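Side-chain contacts in 3-oxoacyl-(Acyl-carrier protein) synthase (Burkholderia xenovorans, PDB 4EFI), which probably catalyses the condensation of acyl groups with malonyl-acyl-carrier protein in fatty acid synthesis, as a ketoacyl synthase III relative of the thiolase superfamily: residues L69-G74 with F107-E112; K76-L81 with R149-V154; D89-V94 with L113-S118; Q133-G138 with T180-S185; E313-L318 with I348-E353. One frame throughout, in Å; residues are numbered along the deposited sequence. Where two conformers were deposited one is given.

Contact 1: L69-G74 with F107-E112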
# COMPACT_ATOMS: atom_id res chain seq x y z
N LEU A 69 -1.39 13.47 -4.66
CA LEU A 69 -2.50 12.53 -4.63
C LEU A 69 -3.01 12.36 -3.22
O LEU A 69 -4.23 12.36 -2.98
CB LEU A 69 -2.07 11.17 -5.20
CG LEU A 69 -1.65 11.15 -6.67
CD1 LEU A 69 -1.07 9.80 -7.06
CD2 LEU A 69 -2.83 11.50 -7.57
N CYS A 70 -2.10 12.22 -2.27
CA CYS A 70 -2.49 12.15 -0.86
C CYS A 70 -3.14 13.43 -0.36
O CYS A 70 -4.09 13.35 0.42
CB CYS A 70 -1.30 11.81 0.04
SG CYS A 70 -0.61 10.14 -0.23
N ARG A 71 -2.67 14.60 -0.81
CA ARG A 71 -3.30 15.87 -0.40
C ARG A 71 -4.75 15.90 -0.87
O ARG A 71 -5.66 16.25 -0.11
CB ARG A 71 -2.57 17.08 -1.00
CG ARG A 71 -3.18 18.42 -0.55
CD ARG A 71 -2.69 19.63 -1.31
NE ARG A 71 -2.91 19.53 -2.74
CZ ARG A 71 -1.98 19.30 -3.67
NH1 ARG A 71 -0.69 19.17 -3.38
NH2 ARG A 71 -2.35 19.22 -4.94
N LYS A 72 -5.01 15.56 -2.13
CA LYS A 72 -6.38 15.60 -2.65
C LYS A 72 -7.26 14.59 -1.93
O LYS A 72 -8.41 14.88 -1.57
CB LYS A 72 -6.35 15.32 -4.16
CG LYS A 72 -5.67 16.44 -4.93
CD LYS A 72 -5.42 16.07 -6.38
CE LYS A 72 -4.87 17.26 -7.17
NZ LYS A 72 -3.99 16.80 -8.27
N ALA A 73 -6.75 13.39 -1.66
CA ALA A 73 -7.50 12.41 -0.89
C ALA A 73 -7.79 12.94 0.50
O ALA A 73 -8.89 12.78 1.02
CB ALA A 73 -6.71 11.09 -0.80
N GLY A 74 -6.80 13.61 1.09
CA GLY A 74 -6.92 14.16 2.42
C GLY A 74 -7.97 15.25 2.51
O GLY A 74 -8.75 15.31 3.47
N PHE A 107 5.90 17.54 5.74
CA PHE A 107 5.85 18.98 6.07
C PHE A 107 5.06 19.76 5.04
O PHE A 107 4.31 20.68 5.38
CB PHE A 107 7.27 19.55 6.22
CG PHE A 107 7.99 19.02 7.40
CD1 PHE A 107 7.67 19.47 8.67
CD2 PHE A 107 8.96 18.05 7.25
CE1 PHE A 107 8.28 18.95 9.77
CE2 PHE A 107 9.57 17.52 8.36
CZ PHE A 107 9.22 17.99 9.63
N VAL A 108 5.18 19.36 3.78
CA VAL A 108 4.41 19.99 2.72
C VAL A 108 2.92 19.72 2.95
O VAL A 108 2.07 20.61 2.80
CB VAL A 108 4.81 19.42 1.35
CG1 VAL A 108 3.92 20.01 0.26
CG2 VAL A 108 6.27 19.68 1.09
N LEU A 109 2.58 18.47 3.26
CA LEU A 109 1.19 18.12 3.54
C LEU A 109 0.66 18.85 4.77
O LEU A 109 -0.49 19.32 4.78
CB LEU A 109 1.04 16.62 3.72
CG LEU A 109 1.10 15.80 2.43
CD1 LEU A 109 1.43 14.36 2.72
CD2 LEU A 109 -0.24 15.88 1.68
N GLN A 110 1.47 18.96 5.81
CA GLN A 110 1.08 19.70 7.00
C GLN A 110 0.69 21.13 6.63
O GLN A 110 -0.38 21.65 7.03
CB GLN A 110 2.22 19.66 8.02
CG GLN A 110 1.99 20.49 9.29
CD GLN A 110 2.55 21.89 9.18
OE1 GLN A 110 3.69 22.07 8.76
NE2 GLN A 110 1.75 22.89 9.56
N ALA A 111 1.53 21.79 5.85
CA ALA A 111 1.24 23.16 5.45
C ALA A 111 0.04 23.24 4.52
O ALA A 111 -0.83 24.08 4.71
CB ALA A 111 2.47 23.84 4.83
N GLU A 112 -0.03 22.37 3.52
CA GLU A 112 -1.07 22.48 2.48
C GLU A 112 -2.45 22.14 3.04
O GLU A 112 -3.45 22.65 2.55
CB GLU A 112 -0.74 21.57 1.29
CG GLU A 112 0.44 22.09 0.46
CD GLU A 112 0.82 21.23 -0.74
OE1 GLU A 112 0.41 20.05 -0.82
OE2 GLU A 112 1.56 21.75 -1.61
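R71 and E112 form the polar part of this contact, a salt bridge made through one nitrogen. NH1 of R71 donates to OE1 of E112 at 2.9 Å with an N-H...O angle of 158°. The two groups are not paired side by side. Their planes stand 75° apart: the oxygen lies near the guanidinium plane, at its edge, but the arginine comes to the carboxylate from well above the carboxylate plane. R71 leaves its helix with CG anti to the backbone N, and a bend at chi3 then turns NH1 towards E112, whose chain is extended beyond CG. The two side chains cross almost perpendicularly. The crossing also brings CD of R71 to within 3.2 Å of the same OE1. NH1 has a second carboxylate partner in D68, one turn earlier, which would tend to hold the guanidinium in place and favour the charged form of both acids.

These residues belong to helices 66-81 and 105-112, which lie side by side on one face of the six-stranded sheet, as an outer helical layer of the thiolase fold. The short segments run 34° from parallel, with axes 10.5 Å apart.

Apolar contact falls to L109. Its CD2 methyl rests on the start of R71, 3.7 Å from R71 CA and equally far from R71 CB, and it grazes C70 C at 4.3 Å. The other branch, CD1, turns to the sheet, against F93 and A153. C70 likewise directs its sulfur to F93 and A153, meeting the facing helix through its backbone carbon instead.

Contact 2: K76-L81 with R149-V154; sequences KLLAGL and RVLLAV
L151 of strand 149-156 reaches across to L77 and L78 of helix 66-81, and its course can be traced atom by atom. CB leaves the strand towards the helix but is still too far from it to touch. The first torsion sets CG beside the backbone N and anti to the carbonyl carbon (chi1 -65°). CG makes no close approach either, so the whole contact is delivered by the two terminal methyls. CD2 meets the CD2 methyl of L77 at 4.1 Å, where the two leucines pass in antiparallel fashion. CD1 meets CD2 of L78 at 4.2 Å. That same L78 methyl also stands 4.3 Å from CD2 of L151, so it faces the fork of the leucine across both branches.

The backbones remain well apart, with 9.6 Å between the CA atoms of L78 and L151, the nearest such pair. M179 of strand 176-184 touches both L77 and L151, and I88 touches both L78 and L151, which continues the apolar layer between the outer helix and the sheet of this thiolase-type fold. R149 starts on the same side of the strand but spends its guanidinium on E183, S87 and W83.

No hydrogen bond crosses between the segments. Methyl separations of this size and only 105 Å² of buried surface imply a light, non-directional attachment, held by dispersion and exclusion of water.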
# COMPACT_ATOMS: atom_id res chain seq x y z
N LYS A 76 -10.61 15.58 0.62
CA LYS A 76 -11.90 14.93 0.50
C LYS A 76 -12.27 14.21 1.80
O LYS A 76 -13.41 14.26 2.25
CB LYS A 76 -11.89 13.97 -0.70
CG LYS A 76 -13.15 13.20 -0.94
CD LYS A 76 -14.26 14.08 -1.44
CE LYS A 76 -15.47 13.24 -1.85
NZ LYS A 76 -16.47 14.08 -2.58
N LEU A 77 -11.29 13.53 2.39
CA LEU A 77 -11.52 12.81 3.64
C LEU A 77 -11.91 13.75 4.78
O LEU A 77 -12.89 13.51 5.50
CB LEU A 77 -10.24 12.06 4.01
CG LEU A 77 -10.20 11.34 5.36
CD1 LEU A 77 -11.15 10.16 5.42
CD2 LEU A 77 -8.77 10.87 5.65
N LEU A 78 -11.15 14.82 4.96
CA LEU A 78 -11.43 15.77 6.03
C LEU A 78 -12.79 16.43 5.83
O LEU A 78 -13.53 16.65 6.80
CB LEU A 78 -10.34 16.84 6.14
CG LEU A 78 -8.98 16.33 6.61
CD1 LEU A 78 -7.91 17.37 6.41
CD2 LEU A 78 -9.01 15.86 8.06
N ALA A 79 -13.12 16.79 4.60
CA ALA A 79 -14.42 17.39 4.32
C ALA A 79 -15.53 16.42 4.64
O ALA A 79 -16.55 16.81 5.20
CB ALA A 79 -14.50 17.83 2.87
N GLY A 80 -15.38 15.17 4.24
CA GLY A 80 -16.40 14.17 4.53
C GLY A 80 -16.61 13.92 6.01
O GLY A 80 -17.73 13.79 6.47
N LEU A 81 -15.53 13.81 6.75
CA LEU A 81 -15.59 13.59 8.18
C LEU A 81 -16.04 14.82 8.94
O LEU A 81 -16.54 14.70 10.05
CB LEU A 81 -14.23 13.16 8.72
CG LEU A 81 -13.82 11.75 8.32
CD1 LEU A 81 -12.37 11.48 8.71
CD2 LEU A 81 -14.72 10.70 8.92
N ARG A 149 -6.28 12.16 16.89
CA ARG A 149 -6.60 12.04 15.46
C ARG A 149 -5.30 12.01 14.67
O ARG A 149 -4.45 12.87 14.83
CB ARG A 149 -7.50 13.19 14.98
CG ARG A 149 -8.89 13.12 15.52
CD ARG A 149 -9.75 14.27 15.01
NE ARG A 149 -11.13 14.12 15.44
CZ ARG A 149 -12.07 15.05 15.33
NH1 ARG A 149 -11.77 16.22 14.82
NH2 ARG A 149 -13.30 14.80 15.75
N VAL A 150 -5.18 11.01 13.80
CA VAL A 150 -3.98 10.75 13.01
C VAL A 150 -4.40 10.59 11.55
O VAL A 150 -5.40 9.91 11.26
CB VAL A 150 -3.23 9.48 13.48
CG1 VAL A 150 -2.04 9.17 12.57
CG2 VAL A 150 -2.77 9.66 14.93
N LEU A 151 -3.65 11.21 10.65
CA LEU A 151 -3.79 11.00 9.21
C LEU A 151 -2.62 10.18 8.69
O LEU A 151 -1.45 10.49 8.95
CB LEU A 151 -3.84 12.34 8.46
CG LEU A 151 -5.06 13.21 8.80
CD1 LEU A 151 -5.01 14.48 7.97
CD2 LEU A 151 -6.35 12.46 8.51
N LEU A 152 -2.95 9.12 7.94
CA LEU A 152 -1.96 8.30 7.27
C LEU A 152 -2.06 8.56 5.79
O LEU A 152 -3.04 8.18 5.14
CB LEU A 152 -2.19 6.81 7.54
CG LEU A 152 -2.34 6.38 8.99
CD1 LEU A 152 -2.71 4.91 9.02
CD2 LEU A 152 -1.09 6.67 9.79
N ALA A 153 -1.03 9.21 5.26
CA ALA A 153 -0.94 9.53 3.84
C ALA A 153 -0.05 8.47 3.21
O ALA A 153 1.17 8.45 3.44
CB ALA A 153 -0.33 10.92 3.67
N VAL A 154 -0.63 7.52 2.48
CA VAL A 154 0.08 6.36 1.99
C VAL A 154 -0.11 6.34 0.47
O VAL A 154 -1.23 6.23 -0.03
CB VAL A 154 -0.42 5.06 2.64
CG1 VAL A 154 0.37 3.86 2.09
CG2 VAL A 154 -0.33 5.17 4.15

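Contact 3: D89-V94 with L113-S118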
# COMPACT_ATOMS: atom_id res chain seq x y z
N ASP A 89 -3.49 15.62 14.96
CA ASP A 89 -2.34 15.49 15.87
C ASP A 89 -1.08 14.90 15.26
O ASP A 89 0.01 15.15 15.77
CB ASP A 89 -2.74 14.66 17.10
CG ASP A 89 -3.89 15.28 17.85
OD1 ASP A 89 -3.80 16.50 18.16
OD2 ASP A 89 -4.86 14.57 18.18
N ALA A 90 -1.21 14.12 14.19
CA ALA A 90 -0.04 13.58 13.51
C ALA A 90 -0.40 13.27 12.07
O ALA A 90 -1.54 12.88 11.78
CB ALA A 90 0.44 12.30 14.20
N LEU A 91 0.57 13.44 11.19
CA LEU A 91 0.47 13.01 9.81
C LEU A 91 1.71 12.19 9.48
O LEU A 91 2.85 12.65 9.62
CB LEU A 91 0.39 14.21 8.85
CG LEU A 91 0.12 13.80 7.40
CD1 LEU A 91 -0.82 14.73 6.66
CD2 LEU A 91 1.42 13.63 6.63
N ILE A 92 1.47 10.96 9.06
CA ILE A 92 2.54 10.06 8.64
C ILE A 92 2.43 9.84 7.15
O ILE A 92 1.37 9.45 6.67
CB ILE A 92 2.40 8.72 9.37
CG1 ILE A 92 2.37 8.93 10.89
CG2 ILE A 92 3.55 7.79 8.98
CD1 ILE A 92 2.15 7.65 11.70
N PHE A 93 3.51 10.12 6.42
CA PHE A 93 3.56 9.95 4.96
C PHE A 93 4.42 8.75 4.63
O PHE A 93 5.65 8.76 4.83
CB PHE A 93 4.12 11.23 4.30
CG PHE A 93 4.24 11.16 2.78
CD1 PHE A 93 3.12 11.01 1.99
CD2 PHE A 93 5.46 11.27 2.16
CE1 PHE A 93 3.23 10.97 0.59
CE2 PHE A 93 5.57 11.22 0.78
CZ PHE A 93 4.47 11.09 0.00
N VAL A 94 3.78 7.69 4.17
CA VAL A 94 4.46 6.45 3.79
C VAL A 94 4.49 6.40 2.27
O VAL A 94 3.43 6.41 1.62
CB VAL A 94 3.73 5.22 4.32
CG1 VAL A 94 4.45 3.94 3.87
CG2 VAL A 94 3.64 5.31 5.84
N LEU A 113 -2.50 21.30 4.07
CA LEU A 113 -3.77 20.96 4.74
C LEU A 113 -4.06 21.85 5.94
O LEU A 113 -5.06 21.66 6.62
CB LEU A 113 -3.78 19.48 5.15
CG LEU A 113 -3.74 18.49 3.99
CD1 LEU A 113 -3.54 17.09 4.50
CD2 LEU A 113 -5.00 18.59 3.14
N ASP A 114 -3.20 22.84 6.20
CA ASP A 114 -3.40 23.81 7.30
C ASP A 114 -3.40 23.13 8.67
O ASP A 114 -4.09 23.60 9.58
CB ASP A 114 -4.70 24.63 7.13
CG ASP A 114 -4.79 25.81 8.08
OD1 ASP A 114 -3.73 26.41 8.39
OD2 ASP A 114 -5.92 26.16 8.52
N LEU A 115 -2.61 22.08 8.85
CA LEU A 115 -2.53 21.40 10.13
C LEU A 115 -1.68 22.23 11.09
O LEU A 115 -0.84 23.03 10.67
CB LEU A 115 -1.97 19.99 9.94
CG LEU A 115 -2.63 19.19 8.80
CD1 LEU A 115 -2.10 17.75 8.74
CD2 LEU A 115 -4.15 19.21 8.93
N PRO A 116 -1.88 22.04 12.40
CA PRO A 116 -1.23 22.93 13.36
C PRO A 116 0.24 22.59 13.61
O PRO A 116 0.73 21.53 13.21
CB PRO A 116 -2.04 22.74 14.64
CG PRO A 116 -2.65 21.39 14.51
CD PRO A 116 -2.83 21.11 13.05
N ALA A 117 0.93 23.51 14.27
CA ALA A 117 2.33 23.32 14.61
C ALA A 117 2.57 22.12 15.51
O ALA A 117 3.66 21.57 15.52
CB ALA A 117 2.86 24.57 15.26
N SER A 118 1.54 21.70 16.24
CA SER A 118 1.60 20.56 17.12
C SER A 118 1.35 19.25 16.38
O SER A 118 1.35 18.18 17.00
CB SER A 118 0.58 20.71 18.23
OG SER A 118 -0.71 21.00 17.71
O HOH W 1 -2.19 19.03 16.68
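The carboxylate of D89 and the hydroxyl of S118 meet through a water, and no atom of 113-118 touches either face of the carboxylate directly. At one end of the flat group, the water lies 3.3 Å from OD1 of D89, a weak bond, and 2.7 Å from OG of S118. At the other end, OD2 accepts from the backbone N of K148 and of R149. The backbone carbonyls also come close, D89 O to S118 O at 3.5 Å, with no hydrogen bond between them; the backbone of D89 pairs with L120 on one side and R149 on the other.

Further along the strand the contact turns apolar. L91 has CG anti to the backbone N (chi1 -174°), which carries CD1 out to the loop. There this methyl meets CD1 of L115 at 3.9 Å and CD1 of L113 at 4.2 Å, so one branch serves both partners, each crossing L91 at about a right angle. The two loop leucines flank D114, whose positive phi ends helix 105-112 in a Schellman motif.

The loop completes a beta-alpha-beta crossover, from strand 90-94 through helix 105-112 to the parallel neighbour 120-124. Within it, L91 is also packed by A106 and L109 of the crossover helix, while L113 extends to R71 and E75 of helix 66-81.

Contact 4: Q133-G138 with T180-S185; sequences QALWLG and TALETS
L135 and L182 cross at about a right angle, each presenting CD2 to the other at 4.1 Å. They start differently: L182 points towards the helix from its strand, whereas L135 leaves the helix obliquely and only its outer end reaches the strand. From there the CD2 methyl of L135 also touches CG2 of T180 at 4.3 Å, so it bridges two residues whose side chains emerge on the same face of the strand. T180 offers only that methyl to the leucine; its hydroxyl is bonded to OH of Y131.

Helix 130-143, which carries L135, lies between the two sheets of the thiolase fold: one side packs on strands 149-156 and 176-184, while L135 and W136 also reach F193 and I195 in the other sheet. Its short segment runs 28° from the direction of strand 180-184, at 9.8 Å between axes.

With CG of L182 anti to its carbonyl carbon (chi1 -54°), CD2 is placed on L135 and CD1 on the bare backbone of G138. CD1 lies 3.6 Å from G138 CA and equally far from G138 C, without any side chain in between. This is the closest approach across the two segments, and the strand's side chain lies directly on the helix surface here. G138 and L182 are also the nearest residues by CA, 7.1 Å apart. M139 and I142, later in the same helix, with I19 of strand 17-26, pack round the rest of L182.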
# COMPACT_ATOMS: atom_id res chain seq x y z
N GLN A 133 1.78 -1.48 8.64
CA GLN A 133 2.72 -0.80 9.55
C GLN A 133 2.27 0.60 9.89
O GLN A 133 2.41 1.03 11.05
CB GLN A 133 4.13 -0.78 8.95
CG GLN A 133 4.68 -2.17 8.63
CD GLN A 133 6.16 -2.17 8.38
OE1 GLN A 133 6.62 -2.71 7.35
NE2 GLN A 133 6.91 -1.63 9.30
N ALA A 134 1.77 1.33 8.91
CA ALA A 134 1.22 2.66 9.15
C ALA A 134 0.03 2.62 10.10
O ALA A 134 -0.10 3.47 11.00
CB ALA A 134 0.81 3.31 7.84
N LEU A 135 -0.86 1.65 9.89
CA LEU A 135 -2.00 1.48 10.79
C LEU A 135 -1.52 1.23 12.21
O LEU A 135 -1.99 1.85 13.16
CB LEU A 135 -2.88 0.30 10.34
CG LEU A 135 -3.74 0.50 9.09
CD1 LEU A 135 -4.48 -0.78 8.76
CD2 LEU A 135 -4.73 1.61 9.27
N TRP A 136 -0.57 0.31 12.38
CA TRP A 136 -0.06 0.01 13.70
C TRP A 136 0.57 1.26 14.35
O TRP A 136 0.27 1.58 15.51
CB TRP A 136 0.96 -1.14 13.69
CG TRP A 136 1.71 -1.17 14.96
CD1 TRP A 136 1.24 -1.56 16.15
CD2 TRP A 136 3.04 -0.69 15.17
NE1 TRP A 136 2.19 -1.34 17.13
CE2 TRP A 136 3.31 -0.81 16.54
CE3 TRP A 136 4.03 -0.17 14.32
CZ2 TRP A 136 4.55 -0.45 17.08
CZ3 TRP A 136 5.24 0.20 14.86
CH2 TRP A 136 5.49 0.06 16.23
N LEU A 137 1.41 1.97 13.60
CA LEU A 137 2.10 3.10 14.19
C LEU A 137 1.10 4.16 14.61
O LEU A 137 1.19 4.72 15.71
CB LEU A 137 3.12 3.69 13.24
CG LEU A 137 3.94 4.81 13.87
CD1 LEU A 137 4.62 4.37 15.17
CD2 LEU A 137 4.97 5.26 12.86
N GLY A 138 0.16 4.45 13.75
CA GLY A 138 -0.85 5.44 14.07
C GLY A 138 -1.72 5.07 15.26
O GLY A 138 -2.02 5.90 16.12
N THR A 180 -5.93 7.89 5.17
CA THR A 180 -6.71 7.15 6.16
C THR A 180 -6.74 7.95 7.44
O THR A 180 -5.71 8.47 7.90
CB THR A 180 -6.06 5.77 6.45
OG1 THR A 180 -6.06 4.99 5.26
CG2 THR A 180 -6.82 5.00 7.54
N ALA A 181 -7.93 8.09 8.03
CA ALA A 181 -8.12 8.79 9.30
C ALA A 181 -8.22 7.76 10.40
O ALA A 181 -8.96 6.79 10.28
CB ALA A 181 -9.42 9.59 9.27
N LEU A 182 -7.49 8.00 11.48
CA LEU A 182 -7.58 7.21 12.70
C LEU A 182 -8.03 8.10 13.84
O LEU A 182 -7.63 9.24 13.92
CB LEU A 182 -6.23 6.61 13.09
CG LEU A 182 -5.50 5.80 12.04
CD1 LEU A 182 -4.18 5.34 12.65
CD2 LEU A 182 -6.32 4.60 11.57
N GLU A 183 -8.85 7.56 14.74
CA GLU A 183 -9.34 8.32 15.89
C GLU A 183 -9.42 7.46 17.15
O GLU A 183 -9.66 6.25 17.08
CB GLU A 183 -10.73 8.92 15.61
CG GLU A 183 -11.17 9.98 16.65
CD GLU A 183 -12.43 10.73 16.28
OE1 GLU A 183 -13.34 10.13 15.68
OE2 GLU A 183 -12.51 11.93 16.63
N THR A 184 -9.21 8.08 18.29
CA THR A 184 -9.47 7.46 19.57
C THR A 184 -10.89 6.85 19.57
O THR A 184 -11.84 7.44 19.04
CB THR A 184 -9.23 8.51 20.71
OG1 THR A 184 -9.50 7.94 21.99
CG2 THR A 184 -10.06 9.75 20.51
N SER A 185 -11.01 5.65 20.14
CA SER A 185 -12.26 4.90 20.25
C SER A 185 -12.39 4.35 21.66
O SER A 185 -11.39 4.05 22.30
CB SER A 185 -12.26 3.76 19.24
OG SER A 185 -11.26 2.82 19.54

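Contact 5: E313-L318 with I348-E353; sequences ELKDRL and IVDTIE
Strand 349-353 forms an outermost strand of the six-stranded sheet, and the short helix 315-320 packs against it through K315 and L318, one turn apart, with V349 between them. V349 divides its methyls: CG1 lies 3.9 Å from CB of K315, and CG2 meets CD1 of L318 at 4.1 Å, where the two apolar side chains cross nearly at right angles.

K315 arches in front of the carbonyl oxygen of V349. CG is anti to the backbone N (chi1 173°) and the chain stays extended as far as CE, its methylenes passing the oxygen, with CD 3.2 Å from V349 O. A final bend at chi4 (60°) then brings the ammonium back to it, and NZ donates to V349 O at 2.8 Å, approaching almost straight down the carbonyl bond with a C=O...N angle of 165°. OD1 of D350 stands 4.3 Å from the same NZ; this is beyond salt-bridge distance, though the opposite charges should still favour the position of the ammonium.

I348, D350 and I352 pair by backbone with V22 and S24 of strand 17-26, while the carbonyl of V349 is met by the lysine. Helix 315-320 is thereby fastened to edge strand 349-353, which strand 17-26 borders on its other side, in the layered alpha/beta fold of the thiolase type.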
# COMPACT_ATOMS: atom_id res chain seq x y z
N GLU A 313 -13.36 -1.58 -3.48
CA GLU A 313 -14.07 -2.86 -3.37
C GLU A 313 -15.01 -2.96 -2.18
O GLU A 313 -15.98 -3.72 -2.24
CB GLU A 313 -13.08 -4.04 -3.34
CG GLU A 313 -12.10 -4.10 -4.50
CD GLU A 313 -12.74 -3.93 -5.85
OE1 GLU A 313 -13.53 -4.83 -6.23
OE2 GLU A 313 -12.46 -2.95 -6.56
N LEU A 314 -14.75 -2.22 -1.11
CA LEU A 314 -15.50 -2.40 0.13
C LEU A 314 -16.34 -1.21 0.55
O LEU A 314 -16.99 -1.27 1.59
CB LEU A 314 -14.56 -2.80 1.29
CG LEU A 314 -13.79 -4.12 1.14
CD1 LEU A 314 -12.97 -4.41 2.38
CD2 LEU A 314 -14.74 -5.28 0.86
N LYS A 315 -16.43 -0.18 -0.29
CA LYS A 315 -17.23 1.01 0.06
C LYS A 315 -18.66 0.68 0.44
O LYS A 315 -19.16 1.10 1.48
CB LYS A 315 -17.22 2.00 -1.11
CG LYS A 315 -18.14 3.21 -0.96
CD LYS A 315 -17.98 4.17 -2.16
CE LYS A 315 -18.98 5.30 -2.15
NZ LYS A 315 -18.86 6.15 -0.93
N ASP A 316 -19.34 -0.09 -0.40
CA ASP A 316 -20.76 -0.32 -0.17
C ASP A 316 -20.98 -1.22 1.06
O ASP A 316 -21.89 -0.98 1.85
CB ASP A 316 -21.44 -0.94 -1.40
CG ASP A 316 -21.49 -0.01 -2.60
OD1 ASP A 316 -21.27 1.21 -2.46
OD2 ASP A 316 -21.76 -0.50 -3.72
N ARG A 317 -20.15 -2.24 1.22
CA ARG A 317 -20.27 -3.14 2.38
C ARG A 317 -19.95 -2.38 3.69
O ARG A 317 -20.62 -2.59 4.70
CB ARG A 317 -19.36 -4.37 2.24
CG ARG A 317 -19.82 -5.41 1.19
CD ARG A 317 -20.92 -6.32 1.66
NE ARG A 317 -20.52 -7.04 2.86
CZ ARG A 317 -19.80 -8.15 2.88
NH1 ARG A 317 -19.40 -8.72 1.74
NH2 ARG A 317 -19.47 -8.69 4.04
N LEU A 318 -18.97 -1.47 3.66
CA LEU A 318 -18.57 -0.73 4.85
C LEU A 318 -19.63 0.26 5.29
O LEU A 318 -19.69 0.62 6.47
CB LEU A 318 -17.26 0.02 4.63
CG LEU A 318 -16.03 -0.86 4.84
CD1 LEU A 318 -14.80 -0.18 4.25
CD2 LEU A 318 -15.79 -1.18 6.30
N ILE A 348 -17.44 7.52 5.11
CA ILE A 348 -16.45 8.21 4.30
C ILE A 348 -15.43 7.20 3.81
O ILE A 348 -14.39 6.95 4.44
CB ILE A 348 -15.79 9.40 5.03
CG1 ILE A 348 -16.87 10.31 5.60
CG2 ILE A 348 -14.90 10.20 4.10
CD1 ILE A 348 -17.88 10.83 4.55
N VAL A 349 -15.78 6.56 2.70
CA VAL A 349 -14.92 5.62 1.99
C VAL A 349 -15.14 5.96 0.53
O VAL A 349 -16.26 5.81 0.02
CB VAL A 349 -15.36 4.17 2.23
CG1 VAL A 349 -14.49 3.21 1.43
CG2 VAL A 349 -15.33 3.84 3.72
N ASP A 350 -14.12 6.45 -0.18
CA ASP A 350 -14.34 6.99 -1.52
C ASP A 350 -13.07 6.91 -2.35
O ASP A 350 -11.99 6.83 -1.81
CB ASP A 350 -14.82 8.43 -1.44
CG ASP A 350 -15.94 8.74 -2.43
OD1 ASP A 350 -16.05 8.06 -3.49
OD2 ASP A 350 -16.72 9.66 -2.13
N THR A 351 -13.26 6.92 -3.67
CA THR A 351 -12.18 6.94 -4.64
C THR A 351 -12.45 8.10 -5.58
O THR A 351 -13.54 8.17 -6.18
CB THR A 351 -12.09 5.64 -5.45
OG1 THR A 351 -12.08 4.51 -4.56
CG2 THR A 351 -10.84 5.62 -6.28
N ILE A 352 -11.51 9.04 -5.69
CA ILE A 352 -11.65 10.22 -6.54
C ILE A 352 -10.48 10.23 -7.52
O ILE A 352 -9.53 9.47 -7.37
CB ILE A 352 -11.66 11.52 -5.72
CG1 ILE A 352 -10.36 11.69 -4.91
CG2 ILE A 352 -12.85 11.52 -4.76
CD1 ILE A 352 -10.21 13.05 -4.24
N GLU A 353 -10.53 11.12 -8.50
CA GLU A 353 -9.38 11.28 -9.38
C GLU A 353 -8.90 12.71 -9.37
O GLU A 353 -9.56 13.62 -8.87
CB GLU A 353 -9.67 10.76 -10.79
CG GLU A 353 -10.73 11.46 -11.52
CD GLU A 353 -11.08 10.81 -12.90
OE1 GLU A 353 -10.62 9.70 -13.29
OE2 GLU A 353 -11.87 11.47 -13.62

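Contacts 2 to 5 all reach the six-stranded sheet. Contacts 1 and 2 share helix 66-81, their centres about 10 Å apart, and C70 SG lies 3.8 Å from V154 N. Contact 3 is nested in the loop that contact 2 closes and is joined to it by strand pairing, A153 N to I92 O at 2.8 Å. Contact 4 works from the sheet's other face, so contacts 2 and 4 brace strands 149-156 and 176-184 from opposite sides, with L152 N 2.8 Å from T180 O. Contact 5 sits at the far border, about 23 Å between centres from contact 3, but touches contact 2 (centres about 14 Å apart), I348 CD1 being 3.5 Å from G80 O.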